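Local coordinates for BepC protein (Bartonella tribocorum, PDB 4WGJ) that probably transfers AMP from ATP onto threonine or tyrosine hydroxyls of target proteins through its Fic domain, the part present here with a bound ATP analogue, at residues 142-147 with 203-208. Residues are numbered along the deposited sequence; the frame is centred on the assembly and turned at random.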
ATOM      1  N   ALA A 142      14.914   3.580   0.155  1.00 12.25           N
ATOM      2  CA  ALA A 142      13.593   3.169   0.638  1.00 14.40           C
ATOM      3  C   ALA A 142      12.514   4.162   0.229  1.00 11.70           C
ATOM      4  O   ALA A 142      11.403   3.759  -0.114  1.00 12.53           O
ATOM      5  CB  ALA A 142      13.607   2.993   2.163  1.00 13.34           C
ATOM      6  N   ALA A 143      12.848   5.454   0.245  1.00 12.76           N
ATOM      7  CA  ALA A 143      11.937   6.480  -0.257  1.00 13.25           C
ATOM      8  C   ALA A 143      11.555   6.215  -1.716  1.00 11.45           C
ATOM      9  O   ALA A 143      10.390   6.349  -2.087  1.00 11.75           O
ATOM     10  CB  ALA A 143      12.562   7.861  -0.128  1.00 12.49           C
ATOM     11  N   ASP A 144      12.541   5.856  -2.537  1.00 12.28           N
ATOM     12  CA  ASP A 144      12.282   5.559  -3.949  1.00 11.52           C
ATOM     13  C   ASP A 144      11.357   4.346  -4.075  1.00 11.20           C
ATOM     14  O   ASP A 144      10.430   4.332  -4.893  1.00 12.80           O
ATOM     15  CB  ASP A 144      13.590   5.293  -4.716  1.00 14.92           C
ATOM     16  CG  ASP A 144      14.435   6.545  -4.912  1.00 24.61           C
ATOM     17  OD1 ASP A 144      13.875   7.664  -4.958  1.00 21.23           O
ATOM     18  OD2 ASP A 144      15.668   6.400  -5.045  1.00 27.84           O
ATOM     19  N   VAL A 145      11.612   3.321  -3.273  1.00 10.12           N
ATOM     20  CA  VAL A 145      10.785   2.116  -3.331  1.00 11.84           C
ATOM     21  C   VAL A 145       9.349   2.458  -2.940  1.00 13.05           C
ATOM     22  O   VAL A 145       8.377   2.031  -3.575  1.00 12.62           O
ATOM     23  CB  VAL A 145      11.327   1.006  -2.393  1.00  9.88           C
ATOM     24  CG1 VAL A 145      10.319  -0.126  -2.264  1.00  8.98           C
ATOM     25  CG2 VAL A 145      12.632   0.470  -2.929  1.00 13.37           C
ATOM     26  N   PHE A 146       9.216   3.255  -1.894  1.00 10.31           N
ATOM     27  CA  PHE A 146       7.889   3.593  -1.389  1.00  9.51           C
ATOM     28  C   PHE A 146       7.120   4.430  -2.400  1.00  9.14           C
ATOM     29  O   PHE A 146       5.916   4.233  -2.592  1.00 11.35           O
ATOM     30  CB  PHE A 146       8.009   4.346  -0.069  1.00 11.46           C
ATOM     31  CG  PHE A 146       6.700   4.609   0.600  1.00 13.57           C
ATOM     32  CD1 PHE A 146       5.944   3.559   1.114  1.00 10.08           C
ATOM     33  CD2 PHE A 146       6.234   5.903   0.746  1.00 13.47           C
ATOM     34  CE1 PHE A 146       4.735   3.798   1.754  1.00 12.89           C
ATOM     35  CE2 PHE A 146       5.024   6.157   1.371  1.00 16.13           C
ATOM     36  CZ  PHE A 146       4.274   5.112   1.889  1.00 14.36           C
ATOM     37  N   MET A 147       7.804   5.393  -3.016  1.00  9.07           N
ATOM     38  CA  MET A 147       7.150   6.202  -4.043  1.00 10.99           C
ATOM     39  C   MET A 147       6.689   5.343  -5.216  1.00 15.36           C
ATOM     40  O   MET A 147       5.638   5.624  -5.822  1.00 11.62           O
ATOM     41  CB  MET A 147       8.081   7.325  -4.523  1.00 10.50           C
ATOM     42  CG  MET A 147       8.271   8.413  -3.454  1.00 10.41           C
ATOM     43  SD  MET A 147       9.226   9.826  -4.019  1.00 16.95           S
ATOM     44  CE  MET A 147      10.870   9.107  -4.090  1.00 20.43           C
ATOM     45  N   PRO A 203      10.151  16.012   0.380  1.00 13.66           N
ATOM     46  CA  PRO A 203       9.424  15.669   1.605  1.00 11.34           C
ATOM     47  C   PRO A 203       9.447  14.168   1.913  1.00 10.23           C
ATOM     48  O   PRO A 203       9.555  13.785   3.087  1.00 11.03           O
ATOM     49  CB  PRO A 203       8.001  16.138   1.303  1.00 14.14           C
ATOM     50  CG  PRO A 203       8.199  17.301   0.388  1.00 16.25           C
ATOM     51  CD  PRO A 203       9.340  16.875  -0.502  1.00 14.83           C
ATOM     52  N   MET A 204       9.367  13.331   0.882  1.00 12.31           N
ATOM     53  CA  MET A 204       9.388  11.885   1.115  1.00 11.99           C
ATOM     54  C   MET A 204      10.779  11.447   1.571  1.00 12.80           C
ATOM     55  O   MET A 204      10.910  10.604   2.460  1.00 13.76           O
ATOM     56  CB  MET A 204       8.969  11.117  -0.142  1.00 13.64           C
ATOM     57  CG  MET A 204       8.748   9.637   0.110  1.00 11.43           C
ATOM     58  SD  MET A 204       7.293   9.350   1.128  1.00 15.85           S
ATOM     59  CE  MET A 204       5.988   9.656  -0.069  1.00 15.08           C
ATOM     60  N   LYS A 205      11.818  12.002   0.955  1.00 11.15           N
ATOM     61  CA  LYS A 205      13.189  11.729   1.386  0.57 12.29           C
ATOM     62  C   LYS A 205      13.368  12.081   2.856  1.00 12.05           C
ATOM     63  O   LYS A 205      13.949  11.305   3.629  1.00 14.50           O
ATOM     64  CB  LYS A 205      14.192  12.507   0.535  0.57 14.11           C
ATOM     65  CG  LYS A 205      14.214  12.082  -0.924  0.57 15.80           C
ATOM     66  CD  LYS A 205      14.795  10.694  -1.102  0.57 14.64           C
ATOM     67  CE  LYS A 205      14.828  10.310  -2.581  0.57 17.64           C
ATOM     68  NZ  LYS A 205      15.253   8.906  -2.765  0.57 18.08           N
ATOM     69  N   ASP A 206      12.864  13.252   3.239  1.00 12.91           N
ATOM     70  CA  ASP A 206      12.948  13.701   4.624  1.00 12.01           C
ATOM     71  C   ASP A 206      12.193  12.752   5.544  1.00 11.44           C
ATOM     72  O   ASP A 206      12.665  12.430   6.637  1.00 16.63           O
ATOM     73  CB  ASP A 206      12.391  15.124   4.779  1.00 14.34           C
ATOM     74  CG  ASP A 206      13.259  16.178   4.104  1.00 24.77           C
ATOM     75  OD1 ASP A 206      14.400  15.865   3.696  1.00 22.88           O
ATOM     76  OD2 ASP A 206      12.800  17.337   4.004  1.00 28.93           O
ATOM     77  N   LEU A 207      11.014  12.323   5.099  1.00 10.52           N
ATOM     78  CA  LEU A 207      10.185  11.417   5.881  0.51 10.74           C
ATOM     79  C   LEU A 207      10.947  10.133   6.183  1.00 11.53           C
ATOM     80  O   LEU A 207      11.012   9.684   7.328  1.00 11.27           O
ATOM     81  CB  LEU A 207       8.883  11.116   5.135  0.51 10.88           C
ATOM     82  CG  LEU A 207       7.900  10.155   5.807  0.51 13.97           C
ATOM     83  CD1 LEU A 207       7.534  10.653   7.187  0.51 12.62           C
ATOM     84  CD2 LEU A 207       6.649  10.000   4.947  0.51 15.08           C
ATOM     85  N   PHE A 208      11.542   9.535   5.155  1.00 11.39           N
ATOM     86  CA  PHE A 208      12.249   8.280   5.396  1.00 12.31           C
ATOM     87  C   PHE A 208      13.521   8.471   6.217  1.00 12.10           C
ATOM     88  O   PHE A 208      13.912   7.572   6.961  1.00 14.55           O
ATOM     89  CB  PHE A 208      12.516   7.555   4.068  1.00 12.46           C
ATOM     90  CG  PHE A 208      11.362   6.687   3.666  1.00 13.77           C
ATOM     91  CD1 PHE A 208      10.239   7.246   3.076  1.00 10.73           C
ATOM     92  CD2 PHE A 208      11.348   5.333   3.982  1.00 15.21           C
ATOM     93  CE1 PHE A 208       9.138   6.456   2.751  1.00 12.59           C
ATOM     94  CE2 PHE A 208      10.255   4.539   3.670  1.00 16.16           C
ATOM     95  CZ  PHE A 208       9.146   5.102   3.051  1.00 15.70           C
TER
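Phe208 lies with one ring face against the backbone of helix 135-152 at Ala143, whose CA sits 4.0 Å from the Phe208 ring centroid and 20° off the ring normal, a CH-pi contact. The ring's far end reaches Phe146: Phe208 CZ is 3.4 Å from Phe146 CB, and the two rings meet obliquely, their planes at 52°. With CG anti to the backbone N (chi1 -174°), the Phe146 ring brings its edge to Met204, whose SD is 3.6 Å from Phe146 CD2 and near the ring plane, an edge-on Met-aromatic contact. Met204 and Met147 run past each other in opposite directions, their CG atoms 3.8 Å apart. On the outer side, in the conformer described, Lys205 lays its CD against Ala143 CB at 3.7 Å and extends NZ to Asp144 OD1 at 2.9 Å, a salt bridge entering from above the carboxylate plane; NZ is also hydrogen-bonded to the backbone O of Glu140, its strongest polar partner. Helices 159-174 and 185-198 supply Met167 and Met188 against Phe146, whose side chain is about 5 Å from the bound nucleotide analogue. A buried aromatic-sulfur core thus joins helix 202-211 to helix 135-152, with a probably mobile charged clasp at its margin.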